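Local coordinates for KLLA0E08119p (Kluyveromyces lactis, PDB 3VA7), which probably carboxylates urea with biotin and ATP, as the urea carboxylase part of a longer protein likely also to hydrolyse the product, at residues Ile107-Gly110 with Leu114-Asn117; Phe120-Ser125 with Ala138-Gly143; Pro709-Ser714 with Gly720-Asn725; Val961-Asp966 with Asp1136-Leu1141. All blocks are in the same frame, centred on the assembly; numbering follows the deposited sequence.

Contact 1 (Ile107-Gly110 with Leu114-Asn117); sequences IIPG and LSEN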
loop_
_atom_site.group_PDB
_atom_site.type_symbol
_atom_site.label_atom_id
_atom_site.label_comp_id
_atom_site.label_asym_id
_atom_site.label_seq_id
_atom_site.Cartn_x
_atom_site.Cartn_y
_atom_site.Cartn_z
ATOM N N ILE A 107 -26.368 20.592 -23.113
ATOM C CA ILE A 107 -26.006 19.430 -22.313
ATOM C C ILE A 107 -25.777 18.231 -23.218
ATOM O O ILE A 107 -26.592 17.934 -24.105
ATOM C CB ILE A 107 -27.084 19.077 -21.289
ATOM C CG1 ILE A 107 -27.353 20.271 -20.370
ATOM C CG2 ILE A 107 -26.691 17.827 -20.510
ATOM C CD1 ILE A 107 -28.692 20.168 -19.644
ATOM N N ILE A 108 -24.635 17.585 -23.041
ATOM C CA ILE A 108 -24.352 16.410 -23.800
ATOM C C ILE A 108 -24.315 15.312 -22.758
ATOM O O ILE A 108 -23.632 15.443 -21.734
ATOM C CB ILE A 108 -23.082 16.537 -24.666
ATOM C CG1 ILE A 108 -22.796 15.236 -25.422
ATOM C CG2 ILE A 108 -21.904 16.922 -23.824
ATOM C CD1 ILE A 108 -21.757 15.353 -26.511
ATOM N N PRO A 109 -25.095 14.237 -23.004
ATOM C CA PRO A 109 -25.418 13.239 -21.988
ATOM C C PRO A 109 -24.517 12.019 -21.918
ATOM O O PRO A 109 -24.536 11.321 -20.889
ATOM C CB PRO A 109 -26.817 12.802 -22.390
ATOM C CG PRO A 109 -26.827 12.955 -23.869
ATOM C CD PRO A 109 -25.857 14.023 -24.252
ATOM N N GLY A 110 -23.743 11.738 -22.969
ATOM C CA GLY A 110 -23.018 10.468 -23.039
ATOM C C GLY A 110 -23.953 9.324 -23.404
ATOM O O GLY A 110 -24.802 9.458 -24.320
ATOM N N LEU A 114 -29.089 9.851 -18.095
ATOM C CA LEU A 114 -30.237 10.523 -18.666
ATOM C C LEU A 114 -30.227 10.467 -20.205
ATOM O O LEU A 114 -30.994 11.146 -20.896
ATOM C CB LEU A 114 -30.328 11.950 -18.120
ATOM C CG LEU A 114 -30.496 11.996 -16.586
ATOM C CD1 LEU A 114 -30.577 13.421 -16.080
ATOM C CD2 LEU A 114 -31.716 11.156 -16.067
ATOM N N SER A 115 -29.353 9.626 -20.732
ATOM C CA SER A 115 -29.012 9.619 -22.133
ATOM C C SER A 115 -30.212 9.370 -23.058
ATOM O O SER A 115 -30.478 10.156 -23.939
ATOM C CB SER A 115 -27.975 8.544 -22.336
ATOM O OG SER A 115 -27.411 8.758 -23.580
ATOM N N GLU A 116 -30.921 8.269 -22.829
ATOM C CA GLU A 116 -32.132 7.901 -23.540
ATOM C C GLU A 116 -33.420 8.137 -22.757
ATOM O O GLU A 116 -34.386 7.401 -22.913
ATOM C CB GLU A 116 -32.066 6.429 -23.804
ATOM C CG GLU A 116 -31.009 6.103 -24.784
ATOM C CD GLU A 116 -30.978 4.652 -25.038
ATOM O OE1 GLU A 116 -30.596 3.940 -24.076
ATOM O OE2 GLU A 116 -31.355 4.251 -26.166
ATOM N N ASN A 117 -33.410 9.170 -21.923
ATOM C CA ASN A 117 -34.537 9.592 -21.117
ATOM C C ASN A 117 -35.213 10.815 -21.725
ATOM O O ASN A 117 -34.674 11.919 -21.710
ATOM C CB ASN A 117 -34.027 9.881 -19.711
ATOM C CG ASN A 117 -35.093 10.376 -18.777
ATOM O OD1 ASN A 117 -35.955 11.217 -19.111
ATOM N ND2 ASN A 117 -35.008 9.899 -17.568
#
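Ser115 reaches over to Gly110 with its hydroxyl: OG donates to Gly110 O at 2.8 Å, coming from above the carbonyl plane (46° out of it) and not along a lone pair. The hydroxyl stands anti to its own backbone N (chi1 -165°), which swings OG across to the carbonyl. Beside this bond the Pro109 ring rests on the Ser115 backbone, CB lying 3.9 Å from Ser115 CA, and Pro109 CG comes within 4.2 Å of Ser115 OG. All three residues are buried. They sit where strand 106-108, inside the parallel five-stranded sheet of the biotin carboxylase N-terminal domain, gives way to the loop leading into helix 118-125, so the bond closes a tight bend in the loop at the C-terminal end of a parallel strand. Gly110 has a positive phi (76°), which favours glycine at this bend. Farther out, Pro109 O takes a hydrogen bond from Asn38 ND2, which ties the bend to the loop after the neighbouring strand 33-36. Glu116 forms a salt bridge to Arg321, a residue the Ser115 side chain also touches. Asn117 N bonds to Leu114 O at 3.3 Å, and Asn117 OD1, as N-cap, accepts from Phe120 N at the start of helix 118-125.

Contact 2 (Phe120-Ser125 with Ala138-Gly143); sequences FSDRCS and AIRKLG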
loop_
_atom_site.group_PDB
_atom_site.type_symbol
_atom_site.label_atom_id
_atom_site.label_comp_id
_atom_site.label_asym_id
_atom_site.label_seq_id
_atom_site.Cartn_x
_atom_site.Cartn_y
_atom_site.Cartn_z
ATOM N N PHE A 120 -36.201 14.060 -19.748
ATOM C CA PHE A 120 -34.980 14.848 -19.747
ATOM C C PHE A 120 -34.729 15.571 -21.068
ATOM O O PHE A 120 -34.516 16.774 -21.074
ATOM C CB PHE A 120 -33.768 14.014 -19.335
ATOM C CG PHE A 120 -32.495 14.810 -19.269
ATOM C CD1 PHE A 120 -31.420 14.494 -20.085
ATOM C CD2 PHE A 120 -32.388 15.904 -18.405
ATOM C CE1 PHE A 120 -30.254 15.228 -20.005
ATOM C CE2 PHE A 120 -31.208 16.650 -18.324
ATOM C CZ PHE A 120 -30.150 16.312 -19.119
ATOM N N SER A 121 -34.789 14.878 -22.194
ATOM C CA SER A 121 -34.593 15.621 -23.441
ATOM C C SER A 121 -35.571 16.805 -23.536
ATOM O O SER A 121 -35.169 17.914 -23.894
ATOM C CB SER A 121 -34.665 14.735 -24.663
ATOM O OG SER A 121 -34.524 15.537 -25.806
ATOM N N ASP A 122 -36.832 16.545 -23.159
ATOM C CA ASP A 122 -37.919 17.534 -23.153
ATOM C C ASP A 122 -37.724 18.683 -22.123
ATOM O O ASP A 122 -37.942 19.855 -22.478
ATOM C CB ASP A 122 -39.304 16.848 -22.959
ATOM C CG ASP A 122 -39.796 16.054 -24.207
ATOM O OD1 ASP A 122 -39.550 16.444 -25.376
ATOM O OD2 ASP A 122 -40.469 15.023 -24.005
ATOM N N ARG A 123 -37.312 18.355 -20.881
ATOM C CA ARG A 123 -36.883 19.366 -19.882
ATOM C C ARG A 123 -35.828 20.326 -20.427
ATOM O O ARG A 123 -35.931 21.547 -20.215
ATOM C CB ARG A 123 -36.338 18.733 -18.581
ATOM C CG ARG A 123 -37.232 18.864 -17.316
ATOM C CD ARG A 123 -37.807 20.314 -17.108
ATOM N NE ARG A 123 -37.156 21.169 -16.093
ATOM C CZ ARG A 123 -36.775 20.800 -14.856
ATOM N NH1 ARG A 123 -36.963 19.559 -14.412
ATOM N NH2 ARG A 123 -36.191 21.697 -14.050
ATOM N N CYS A 124 -34.803 19.790 -21.107
ATOM C CA CYS A 124 -33.797 20.665 -21.748
ATOM C C CYS A 124 -34.491 21.599 -22.671
ATOM O O CYS A 124 -34.309 22.803 -22.568
ATOM C CB CYS A 124 -32.694 19.916 -22.535
ATOM S SG CYS A 124 -31.623 18.993 -21.460
ATOM N N SER A 125 -35.291 21.053 -23.572
ATOM C CA SER A 125 -35.978 21.910 -24.538
ATOM C C SER A 125 -36.829 22.982 -23.868
ATOM O O SER A 125 -36.708 24.165 -24.209
ATOM C CB SER A 125 -36.833 21.121 -25.526
ATOM O OG SER A 125 -37.164 21.985 -26.608
ATOM N N ALA A 138 -38.672 11.028 -30.533
ATOM C CA ALA A 138 -37.840 9.992 -31.109
ATOM C C ALA A 138 -37.400 8.965 -30.024
ATOM O O ALA A 138 -37.545 7.745 -30.223
ATOM C CB ALA A 138 -36.632 10.617 -31.888
ATOM N N ILE A 139 -36.933 9.451 -28.876
ATOM C CA ILE A 139 -36.576 8.559 -27.750
ATOM C C ILE A 139 -37.756 7.692 -27.214
ATOM O O ILE A 139 -37.586 6.479 -26.996
ATOM C CB ILE A 139 -35.904 9.326 -26.580
ATOM C CG1 ILE A 139 -34.609 10.031 -27.025
ATOM C CG2 ILE A 139 -35.636 8.411 -25.378
ATOM C CD1 ILE A 139 -34.244 11.164 -26.125
ATOM N N ARG A 140 -38.933 8.312 -27.016
ATOM C CA ARG A 140 -40.177 7.569 -26.700
ATOM C C ARG A 140 -40.538 6.539 -27.762
ATOM O O ARG A 140 -40.710 5.350 -27.454
ATOM C CB ARG A 140 -41.337 8.514 -26.510
ATOM C CG ARG A 140 -41.606 8.813 -25.073
ATOM C CD ARG A 140 -42.444 10.053 -25.020
ATOM N NE ARG A 140 -41.987 10.914 -23.939
ATOM C CZ ARG A 140 -41.678 12.205 -24.078
ATOM N NH1 ARG A 140 -41.790 12.826 -25.271
ATOM N NH2 ARG A 140 -41.267 12.875 -22.996
ATOM N N LYS A 141 -40.611 7.008 -29.007
ATOM C CA LYS A 141 -40.825 6.154 -30.189
ATOM C C LYS A 141 -39.807 5.001 -30.305
ATOM O O LYS A 141 -40.124 3.947 -30.844
ATOM C CB LYS A 141 -40.873 7.014 -31.471
ATOM C CG LYS A 141 -42.292 7.427 -31.932
ATOM C CD LYS A 141 -42.506 8.965 -32.147
ATOM C CE LYS A 141 -42.251 9.462 -33.600
ATOM N NZ LYS A 141 -41.536 10.825 -33.684
ATOM N N LEU A 142 -38.586 5.183 -29.808
ATOM C CA LEU A 142 -37.608 4.087 -29.844
ATOM C C LEU A 142 -37.485 3.259 -28.554
ATOM O O LEU A 142 -36.937 2.158 -28.591
ATOM C CB LEU A 142 -36.238 4.590 -30.262
ATOM C CG LEU A 142 -35.854 4.779 -31.732
ATOM C CD1 LEU A 142 -36.634 3.944 -32.717
ATOM C CD2 LEU A 142 -35.917 6.226 -32.111
ATOM N N GLY A 143 -37.994 3.780 -27.431
ATOM C CA GLY A 143 -37.937 3.087 -26.127
ATOM C C GLY A 143 -38.816 1.840 -25.998
ATOM O O GLY A 143 -38.434 0.882 -25.323
#
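Asp122 and Arg140 approach from opposite directions and meet in a salt bridge between two helices. From Asp122 CB, whose bond from the backbone points toward the partner helix, the chain turns CG beside the backbone N and anti to the carbonyl carbon (chi1 -72°). This brings CG to 3.7 Å from Arg140 NH2. At the tip a single oxygen does the work. Asp122 OD2 accepts from Arg140 NH2 at 2.5 Å, met nearly in line with its C-O bond, and more weakly from Arg140 NH1 at 2.9 Å, where the N-H...O angle falls to 129°. The approach is in plane: OD2 sits at the guanidinium edge, in the fork between the two terminal nitrogens, and the carboxylate and guanidinium are nearly coplanar (22° apart). The Arg140 chain, bent at its third torsion, delivers this edge; Asp119 adds a long, weak ion pair to it. An alanine in place of Asp122 would probably leave the Arg140 guanidinium without its main anionic mate and set it free to turn. Deeper in, Ser121 CB packs on Ile139 CD1 at 3.9 Å, while Ser121 OG is hydrogen-bonded to Pro134 O. The pair joins helix 118-125, the crossover helix of the beta-alpha-beta unit formed with strands 106-108 and 130-131, to helix 136-143, which follows in the alpha/beta fold of the biotin carboxylase part.

Contact 3 (Pro709-Ser714 with Gly720-Asn725); sequences PKWARS and GLHPSN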
loop_
_atom_site.group_PDB
_atom_site.type_symbol
_atom_site.label_atom_id
_atom_site.label_comp_id
_atom_site.label_asym_id
_atom_site.label_seq_id
_atom_site.Cartn_x
_atom_site.Cartn_y
_atom_site.Cartn_z
ATOM N N PRO A 709 16.350 -3.832 33.864
ATOM C CA PRO A 709 17.720 -3.234 33.799
ATOM C C PRO A 709 18.173 -2.415 34.987
ATOM O O PRO A 709 17.355 -1.813 35.692
ATOM C CB PRO A 709 17.672 -2.313 32.560
ATOM C CG PRO A 709 16.463 -2.754 31.792
ATOM C CD PRO A 709 15.471 -3.307 32.807
ATOM N N LYS A 710 19.482 -2.381 35.189
ATOM C CA LYS A 710 20.031 -1.477 36.155
ATOM C C LYS A 710 20.842 -0.500 35.355
ATOM O O LYS A 710 21.770 -0.871 34.633
ATOM C CB LYS A 710 20.878 -2.210 37.214
ATOM C CG LYS A 710 20.307 -3.529 37.719
ATOM C CD LYS A 710 21.298 -4.219 38.613
ATOM C CE LYS A 710 20.608 -4.823 39.824
ATOM N NZ LYS A 710 20.064 -6.139 39.533
ATOM N N TRP A 711 20.445 0.751 35.451
ATOM C CA TRP A 711 20.978 1.791 34.616
ATOM C C TRP A 711 22.201 2.502 35.216
ATOM O O TRP A 711 22.312 2.688 36.414
ATOM C CB TRP A 711 19.868 2.787 34.296
ATOM C CG TRP A 711 18.711 2.158 33.601
ATOM C CD1 TRP A 711 17.464 1.917 34.124
ATOM C CD2 TRP A 711 18.676 1.660 32.258
ATOM N NE1 TRP A 711 16.651 1.330 33.185
ATOM C CE2 TRP A 711 17.362 1.166 32.027
ATOM C CE3 TRP A 711 19.607 1.622 31.207
ATOM C CZ2 TRP A 711 16.965 0.631 30.794
ATOM C CZ3 TRP A 711 19.203 1.076 29.966
ATOM C CH2 TRP A 711 17.900 0.577 29.784
ATOM N N ALA A 712 23.123 2.901 34.357
ATOM C CA ALA A 712 24.343 3.540 34.788
ATOM C C ALA A 712 24.087 4.993 34.940
ATOM O O ALA A 712 24.857 5.665 35.564
ATOM C CB ALA A 712 25.495 3.295 33.776
ATOM N N ARG A 713 23.039 5.501 34.320
ATOM C CA ARG A 713 22.727 6.923 34.398
ATOM C C ARG A 713 21.423 7.022 35.170
ATOM O O ARG A 713 20.679 6.029 35.282
ATOM C CB ARG A 713 22.586 7.564 33.002
ATOM C CG ARG A 713 23.762 7.416 32.060
ATOM C CD ARG A 713 23.450 8.090 30.734
ATOM N NE ARG A 713 22.327 7.444 30.062
ATOM C CZ ARG A 713 21.737 7.853 28.931
ATOM N NH1 ARG A 713 22.149 8.923 28.293
ATOM N NH2 ARG A 713 20.700 7.182 28.432
ATOM N N SER A 714 21.159 8.213 35.709
ATOM C CA SER A 714 19.987 8.452 36.541
ATOM C C SER A 714 18.796 8.814 35.649
ATOM O O SER A 714 17.633 8.556 36.026
ATOM C CB SER A 714 20.266 9.579 37.550
ATOM O OG SER A 714 20.479 10.848 36.919
ATOM N N GLY A 720 15.176 12.503 26.782
ATOM C CA GLY A 720 14.113 11.860 27.530
ATOM C C GLY A 720 14.649 11.493 28.904
ATOM O O GLY A 720 15.839 11.214 29.067
ATOM N N LEU A 721 13.769 11.465 29.893
ATOM C CA LEU A 721 14.178 11.233 31.249
ATOM C C LEU A 721 14.531 9.790 31.524
ATOM O O LEU A 721 15.467 9.517 32.254
ATOM C CB LEU A 721 13.139 11.762 32.209
ATOM C CG LEU A 721 13.310 13.275 32.256
ATOM C CD1 LEU A 721 12.176 13.950 32.963
ATOM C CD2 LEU A 721 14.615 13.603 32.953
ATOM N N HIS A 722 13.841 8.847 30.916
ATOM C CA HIS A 722 14.114 7.471 31.289
ATOM C C HIS A 722 15.545 7.059 30.868
ATOM O O HIS A 722 15.966 7.349 29.742
ATOM C CB HIS A 722 13.100 6.572 30.678
ATOM C CG HIS A 722 13.235 5.166 31.109
ATOM N ND1 HIS A 722 12.431 4.612 32.078
ATOM C CD2 HIS A 722 14.086 4.189 30.711
ATOM C CE1 HIS A 722 12.768 3.343 32.247
ATOM N NE2 HIS A 722 13.765 3.060 31.424
ATOM N N PRO A 723 16.295 6.374 31.761
ATOM C CA PRO A 723 17.693 6.214 31.439
ATOM C C PRO A 723 17.987 5.405 30.208
ATOM O O PRO A 723 19.129 5.460 29.787
ATOM C CB PRO A 723 18.263 5.500 32.662
ATOM C CG PRO A 723 17.311 5.802 33.734
ATOM C CD PRO A 723 15.992 5.797 33.076
ATOM N N SER A 724 17.025 4.678 29.626
ATOM C CA SER A 724 17.224 3.980 28.315
ATOM C C SER A 724 17.080 4.903 27.113
ATOM O O SER A 724 17.370 4.487 25.973
ATOM C CB SER A 724 16.200 2.873 28.084
ATOM O OG SER A 724 14.935 3.429 27.763
ATOM N N ASN A 725 16.552 6.107 27.352
ATOM C CA ASN A 725 16.303 7.095 26.305
ATOM C C ASN A 725 17.631 7.653 25.786
ATOM O O ASN A 725 18.518 7.979 26.569
ATOM C CB ASN A 725 15.436 8.241 26.861
ATOM C CG ASN A 725 14.000 7.826 27.170
ATOM O OD1 ASN A 725 13.662 6.633 27.320
ATOM N ND2 ASN A 725 13.136 8.822 27.278
HETATM O O HOH W 1 21.733 4.761 31.374
#
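Trp711 and Arg713 both turn CG beside the backbone N and anti to the carbonyl carbon. In Trp711 (chi1 -59°) this lays the indole against Pro723; in Arg713 a further bend at the third torsion (chi3 -63°) folds the guanidinium back onto the 720-725 backbone. Pro723 CB sits over one indole face, 3.5 Å from Trp711 CG, in a CH-pi contact with the five-membered ring. Farther along the indole, Ser724 CB approaches Trp711 CH2 at 3.3 Å. Pro709 CB lies over the opposite face, so the indole is sandwiched between two prolines. His722 meets it obliquely, the planes at 80°, while the indole NE1 is hydrogen-bonded to Asp741.

One nitrogen of Arg713 grips two main-chain carbonyls: NH2 donates to Pro723 O at 2.7 Å and to Asn725 O at 3.0 Å, both acceptors lying near the guanidinium edge but tilted from its plane. A water accepts from Arg713 NE at 3.0 Å and donates to Pro723 O at 3.1 Å, giving that carbonyl a second partner and tying the guanidinium down at another point. Both carbonyls belong to the type I beta turn from His722 to Asn725, closed by Asn725 N to His722 O at 2.8 Å. Pro723 occupies the second position of the turn, which feeds straight into strand 725-730. The arrangement folds the loop between strands 701-705 and 725-730 of carboxyltransferase subdomains A and B back on itself near the carboxyltransferase site, the nearest atoms of the Asn725 side chain lying about 9 Å from the biotin moiety and from urea, too far for contact.

Contact 4 (Val961-Asp966 with Asp1136-Leu1141); sequences VDFIAD and DEFARL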
loop_
_atom_site.group_PDB
_atom_site.type_symbol
_atom_site.label_atom_id
_atom_site.label_comp_id
_atom_site.label_asym_id
_atom_site.label_seq_id
_atom_site.Cartn_x
_atom_site.Cartn_y
_atom_site.Cartn_z
ATOM N N VAL A 961 0.094 15.657 27.140
ATOM C CA VAL A 961 0.432 17.070 27.052
ATOM C C VAL A 961 0.563 17.619 28.432
ATOM O O VAL A 961 1.492 18.390 28.700
ATOM C CB VAL A 961 -0.552 17.844 26.200
ATOM C CG1 VAL A 961 -0.455 19.418 26.442
ATOM C CG2 VAL A 961 -0.376 17.449 24.726
ATOM N N ASP A 962 -0.298 17.162 29.341
ATOM C CA ASP A 962 -0.202 17.549 30.744
ATOM C C ASP A 962 1.114 17.156 31.453
ATOM O O ASP A 962 1.684 17.965 32.188
ATOM C CB ASP A 962 -1.392 17.006 31.523
ATOM C CG ASP A 962 -2.683 17.721 31.190
ATOM O OD1 ASP A 962 -2.653 18.907 30.814
ATOM O OD2 ASP A 962 -3.740 17.080 31.322
ATOM N N PHE A 963 1.578 15.932 31.248
ATOM C CA PHE A 963 2.938 15.587 31.547
ATOM C C PHE A 963 4.010 16.574 30.986
ATOM O O PHE A 963 4.834 17.071 31.780
ATOM C CB PHE A 963 3.224 14.178 31.078
ATOM C CG PHE A 963 4.663 13.834 31.111
ATOM C CD1 PHE A 963 5.325 13.697 32.324
ATOM C CD2 PHE A 963 5.382 13.685 29.928
ATOM C CE1 PHE A 963 6.695 13.402 32.358
ATOM C CE2 PHE A 963 6.715 13.389 29.951
ATOM C CZ PHE A 963 7.378 13.258 31.150
ATOM N N ILE A 964 4.022 16.862 29.667
ATOM C CA ILE A 964 4.999 17.820 29.168
ATOM C C ILE A 964 4.854 19.086 30.004
ATOM O O ILE A 964 5.847 19.607 30.558
ATOM C CB ILE A 964 4.818 18.345 27.690
ATOM C CG1 ILE A 964 4.768 17.278 26.567
ATOM C CG2 ILE A 964 5.846 19.459 27.412
ATOM C CD1 ILE A 964 5.327 15.997 26.906
ATOM N N ALA A 965 3.619 19.587 30.089
ATOM C CA ALA A 965 3.366 20.858 30.817
ATOM C C ALA A 965 3.866 20.804 32.241
ATOM O O ALA A 965 4.593 21.686 32.685
ATOM C CB ALA A 965 1.920 21.229 30.795
ATOM N N ASP A 966 3.517 19.751 32.948
ATOM C CA ASP A 966 3.877 19.635 34.362
ATOM C C ASP A 966 5.395 19.510 34.608
ATOM O O ASP A 966 5.943 20.165 35.494
ATOM C CB ASP A 966 3.074 18.475 34.972
ATOM C CG ASP A 966 3.194 18.354 36.495
ATOM O OD1 ASP A 966 2.880 17.229 36.969
ATOM O OD2 ASP A 966 3.540 19.317 37.237
ATOM N N ASP A 1136 13.562 15.569 38.646
ATOM C CA ASP A 1136 14.193 14.366 39.198
ATOM C C ASP A 1136 13.197 13.396 39.832
ATOM O O ASP A 1136 13.371 12.178 39.688
ATOM C CB ASP A 1136 15.354 14.698 40.161
ATOM C CG ASP A 1136 16.573 15.307 39.443
ATOM O OD1 ASP A 1136 17.263 16.116 40.058
ATOM O OD2 ASP A 1136 16.845 15.006 38.259
ATOM N N GLU A 1137 12.150 13.899 40.500
ATOM C CA GLU A 1137 11.127 12.984 41.032
ATOM C C GLU A 1137 10.467 12.290 39.846
ATOM O O GLU A 1137 10.296 11.054 39.823
ATOM C CB GLU A 1137 10.120 13.707 41.953
ATOM C CG GLU A 1137 9.180 12.803 42.839
ATOM C CD GLU A 1137 9.899 11.668 43.618
ATOM O OE1 GLU A 1137 9.204 10.791 44.217
ATOM O OE2 GLU A 1137 11.160 11.628 43.621
ATOM N N PHE A 1138 10.170 13.082 38.816
ATOM C CA PHE A 1138 9.641 12.512 37.579
ATOM C C PHE A 1138 10.562 11.443 37.016
ATOM O O PHE A 1138 10.094 10.348 36.695
ATOM C CB PHE A 1138 9.380 13.586 36.529
ATOM C CG PHE A 1138 7.974 14.134 36.534
ATOM C CD1 PHE A 1138 6.898 13.337 36.166
ATOM C CD2 PHE A 1138 7.740 15.473 36.852
ATOM C CE1 PHE A 1138 5.607 13.854 36.131
ATOM C CE2 PHE A 1138 6.458 16.011 36.835
ATOM C CZ PHE A 1138 5.381 15.203 36.476
ATOM N N ALA A 1139 11.866 11.751 36.894
ATOM C CA ALA A 1139 12.829 10.754 36.359
ATOM C C ALA A 1139 12.846 9.518 37.233
ATOM O O ALA A 1139 12.986 8.405 36.737
ATOM C CB ALA A 1139 14.274 11.336 36.166
ATOM N N ARG A 1140 12.670 9.702 38.535
ATOM C CA ARG A 1140 12.618 8.552 39.433
ATOM C C ARG A 1140 11.335 7.727 39.164
ATOM O O ARG A 1140 11.381 6.523 38.836
ATOM C CB ARG A 1140 12.726 9.028 40.886
ATOM C CG ARG A 1140 12.807 7.920 41.903
ATOM C CD ARG A 1140 12.710 8.499 43.308
ATOM N NE ARG A 1140 11.334 8.695 43.785
ATOM C CZ ARG A 1140 10.478 7.720 44.090
ATOM N NH1 ARG A 1140 10.817 6.442 43.933
ATOM N NH2 ARG A 1140 9.257 8.029 44.517
ATOM N N LEU A 1141 10.196 8.408 39.228
ATOM C CA LEU A 1141 8.925 7.750 38.929
ATOM C C LEU A 1141 8.904 7.067 37.532
ATOM O O LEU A 1141 8.469 5.898 37.431
ATOM C CB LEU A 1141 7.726 8.703 39.197
ATOM C CG LEU A 1141 7.527 9.016 40.704
ATOM C CD1 LEU A 1141 6.661 10.275 41.055
ATOM C CD2 LEU A 1141 7.010 7.773 41.417
#
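Phe963 and Phe1138 meet as an offset edge-to-face pair, the edge of Phe963 turned to the face of Phe1138, with ring centroids 5.5 Å apart and planes at 74°. The side chains run antiparallel past each other; Phe963 CE1 lies 3.8 Å from Phe1138 CD1 and Phe963 CD1 lies 3.8 Å from Phe1138 CE1. Asp966, one turn further along the first helix, takes the rim of the same ring: its OD1 is 3.3 Å from Phe1138 CZ, near the ring plane, and the carboxylate stands almost upright to the ring (82°). Both Phe963 and Asp966 carry CG anti to the backbone N (chi1 169° for Phe963), which directs them together at Phe1138. A carboxylate at a ring edge faces the positive C-H rim, probably a mild attraction; its other oxygen, OD2, has a salt bridge to Lys1134. An alanine at Phe1138 would probably open a gap between the helices and leave the Phe963 edge without its aromatic face. This is aromatic helix-helix packing, joining helix 960-967, in carboxyltransferase subdomains C and D, to helix 1133-1142, far later in the chain.

How the contacts relate
From the N terminus, contact 1 closes a short loop after strand 106-108, and contact 2 then closes the next stretch, from helix 118-125 to helix 136-143; the two touch, with Leu114 and Ile107 packing on Phe120 and their centres 10 Å apart, within the biotin carboxylase part. Contact 3, on the other side of the chain's centre with its centre about 72 Å from that of contact 1, closes a loop in carboxyltransferase subdomains A and B. Contact 4 spans about 170 residues, tying subdomains C and D to a late helix; there Leu721 packs on Ala1139, linking it to contact 3. All four run in series, none nesting or crossing.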